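Local coordinates for sugar ABC transporter substrate-binding protein (Treponema pallidum subsp. pallidum, PDB 5U2P) that probably serves as the periplasmic ligand-binding component of an ABC transporter, capturing a small solute, possibly a sugar, for uptake, at residues R33-R39 with P86-S92. Residues are numbered along the deposited sequence; the frame is centred on the assembly and turned at random.
Sequences RLSVLIR and PDVVEVS
Asp87 OD2 takes three polar partners at the start of the pairing: Ser35 N donates to it over 3.0 Å from above the carboxylate plane, Ser35 OG adds a weak bond, and Arg317 forms a salt bridge, while Ser315 holds the other oxygen, OD1, an environment that would probably keep the acid ionised. With chi1 at 57°, Ser35 OG is tucked over its own main chain, flanked by the backbone N and the carbonyl carbon, where it also accepts a hydrogen bond from Asp87 N at 2.9 Å; serine and aspartate thus bind each other reciprocally just before strand 88-92 begins. Beyond them the backbones run parallel. Val88 N reaches Ser35 O, Val88 O accepts a hydrogen bond from Leu37 N, and Glu90 N closes on Leu37 O at 2.9 Å. Strand 33-39 has parallel strand 61-67 on its other edge, and strand 307-311 returns antiparallel on the far side of 88-92, a mixed sheet of order 2-1-3-5-4 consistent with the N-terminal lobe of a periplasmic binding protein. Val36 and Val88 flank each other on one face; on the other Leu37 CB rests against Pro86 CG at 3.7 Å and against Val89 CG1. At the far end Glu90, its chain fully extended, carries its carboxylate to the neighbouring main chain, where Arg39 N meets OE1 at 2.8 Å, nearly straight (169°). OE2, hydrogen-bonded to His42 and Gln307, also makes a long salt bridge (3.9 Å) with Arg39 NE; the guanidinium stands 68° from the carboxylate plane, and its NH2 bonds weakly to Ser92 OG.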
loop_
_atom_site.group_PDB
_atom_site.type_symbol
_atom_site.label_atom_id
_atom_site.label_comp_id
_atom_site.label_asym_id
_atom_site.label_seq_id
_atom_site.Cartn_x
_atom_site.Cartn_y
_atom_site.Cartn_z
ATOM N N ARG A 33 33.809 -8.250 6.143
ATOM C CA ARG A 33 33.451 -6.944 5.620
ATOM C C ARG A 33 32.156 -7.074 4.823
ATOM O O ARG A 33 31.857 -8.140 4.268
ATOM C CB ARG A 33 34.566 -6.381 4.740
ATOM C CG ARG A 33 35.901 -6.218 5.452
ATOM C CD ARG A 33 37.043 -6.037 4.458
ATOM N NE ARG A 33 36.807 -4.915 3.550
ATOM C CZ ARG A 33 37.592 -4.598 2.523
ATOM N NH1 ARG A 33 38.674 -5.320 2.259
ATOM N NH2 ARG A 33 37.290 -3.559 1.755
ATOM N N LEU A 34 31.392 -5.988 4.810
ATOM C CA LEU A 34 30.190 -5.872 3.989
ATOM C C LEU A 34 30.073 -4.460 3.443
ATOM O O LEU A 34 30.229 -3.485 4.178
ATOM C CB LEU A 34 28.934 -6.201 4.789
ATOM C CG LEU A 34 28.285 -7.580 4.705
ATOM C CD1 LEU A 34 26.910 -7.500 5.346
ATOM C CD2 LEU A 34 28.169 -8.103 3.277
ATOM N N SER A 35 29.793 -4.347 2.151
ATOM C CA SER A 35 29.541 -3.064 1.541
ATOM C C SER A 35 28.043 -2.926 1.287
ATOM O O SER A 35 27.360 -3.900 0.968
ATOM C CB SER A 35 30.326 -2.914 0.231
ATOM O OG SER A 35 30.017 -3.959 -0.664
ATOM N N VAL A 36 27.566 -1.697 1.425
ATOM C CA VAL A 36 26.161 -1.369 1.270
ATOM C C VAL A 36 25.977 -0.140 0.387
ATOM O O VAL A 36 26.749 0.813 0.460
ATOM C CB VAL A 36 25.509 -1.125 2.648
ATOM C CG1 VAL A 36 24.035 -0.826 2.503
ATOM C CG2 VAL A 36 25.725 -2.331 3.539
ATOM N N LEU A 37 24.953 -0.180 -0.455
ATOM C CA LEU A 37 24.524 0.978 -1.238
ATOM C C LEU A 37 23.120 1.359 -0.795
ATOM O O LEU A 37 22.233 0.510 -0.744
ATOM C CB LEU A 37 24.512 0.665 -2.737
ATOM C CG LEU A 37 24.462 1.846 -3.698
ATOM C CD1 LEU A 37 25.832 2.492 -3.816
ATOM C CD2 LEU A 37 23.940 1.394 -5.058
ATOM N N ILE A 38 22.907 2.629 -0.498
ATOM C CA ILE A 38 21.605 3.089 -0.013
ATOM C C ILE A 38 21.289 4.506 -0.494
ATOM O O ILE A 38 22.188 5.261 -0.862
ATOM C CB ILE A 38 21.561 3.059 1.525
ATOM C CG1 ILE A 38 20.127 3.262 2.029
ATOM C CG2 ILE A 38 22.523 4.100 2.106
ATOM C CD1 ILE A 38 19.993 3.228 3.524
ATOM N N ARG A 39 20.006 4.854 -0.512
ATOM C CA ARG A 39 19.580 6.210 -0.838
ATOM C C ARG A 39 19.952 7.150 0.295
ATOM O O ARG A 39 19.785 6.824 1.469
ATOM C CB ARG A 39 18.068 6.275 -1.089
ATOM C CG ARG A 39 17.602 5.684 -2.420
ATOM C CD ARG A 39 16.091 5.805 -2.571
ATOM N NE ARG A 39 15.539 4.882 -3.565
ATOM C CZ ARG A 39 15.126 5.219 -4.788
ATOM N NH1 ARG A 39 15.191 6.475 -5.216
ATOM N NH2 ARG A 39 14.638 4.283 -5.591
ATOM N N PRO A 86 27.728 -2.879 -4.590
ATOM C CA PRO A 86 27.993 -3.377 -3.228
ATOM C C PRO A 86 27.279 -4.692 -2.894
ATOM O O PRO A 86 26.399 -5.128 -3.628
ATOM C CB PRO A 86 27.489 -2.231 -2.350
ATOM C CG PRO A 86 27.784 -1.039 -3.165
ATOM C CD PRO A 86 27.375 -1.448 -4.560
ATOM N N ASP A 87 27.673 -5.319 -1.787
ATOM C CA ASP A 87 27.147 -6.638 -1.421
ATOM C C ASP A 87 25.645 -6.591 -1.091
ATOM O O ASP A 87 24.901 -7.533 -1.386
ATOM C CB ASP A 87 27.897 -7.214 -0.214
ATOM C CG ASP A 87 29.411 -7.221 -0.385
ATOM O OD1 ASP A 87 29.916 -7.593 -1.461
ATOM O OD2 ASP A 87 30.104 -6.873 0.596
ATOM N N VAL A 88 25.233 -5.517 -0.426
ATOM C CA VAL A 88 23.844 -5.280 -0.055
ATOM C C VAL A 88 23.398 -3.962 -0.674
ATOM O O VAL A 88 24.108 -2.965 -0.564
ATOM C CB VAL A 88 23.664 -5.246 1.469
ATOM C CG1 VAL A 88 22.235 -4.849 1.853
ATOM C CG2 VAL A 88 24.026 -6.603 2.035
ATOM N N VAL A 89 22.241 -3.964 -1.339
ATOM C CA VAL A 89 21.752 -2.761 -2.010
ATOM C C VAL A 89 20.297 -2.507 -1.650
ATOM O O VAL A 89 19.482 -3.437 -1.562
ATOM C CB VAL A 89 21.948 -2.846 -3.556
ATOM C CG1 VAL A 89 23.423 -2.969 -3.878
ATOM C CG2 VAL A 89 21.168 -4.013 -4.170
ATOM N N GLU A 90 19.970 -1.238 -1.428
ATOM C CA GLU A 90 18.588 -0.829 -1.257
ATOM C C GLU A 90 17.818 -1.013 -2.568
ATOM O O GLU A 90 18.326 -0.697 -3.646
ATOM C CB GLU A 90 18.485 0.634 -0.784
ATOM C CG GLU A 90 17.039 1.053 -0.610
ATOM C CD GLU A 90 16.842 2.495 -0.210
ATOM O OE1 GLU A 90 17.832 3.193 0.075
ATOM O OE2 GLU A 90 15.668 2.925 -0.178
ATOM N N VAL A 91 16.605 -1.546 -2.467
ATOM C CA VAL A 91 15.736 -1.704 -3.623
ATOM C C VAL A 91 14.341 -1.225 -3.288
ATOM O O VAL A 91 13.937 -1.200 -2.137
ATOM C CB VAL A 91 15.664 -3.179 -4.113
ATOM C CG1 VAL A 91 17.036 -3.645 -4.624
ATOM C CG2 VAL A 91 15.156 -4.096 -3.006
ATOM N N SER A 92 13.612 -0.837 -4.331
ATOM C CA SER A 92 12.207 -0.494 -4.223
ATOM C C SER A 92 11.344 -1.716 -4.514
ATOM O O SER A 92 11.374 -2.274 -5.614
ATOM C CB SER A 92 11.858 0.642 -5.188
ATOM O OG SER A 92 12.483 1.855 -4.786
#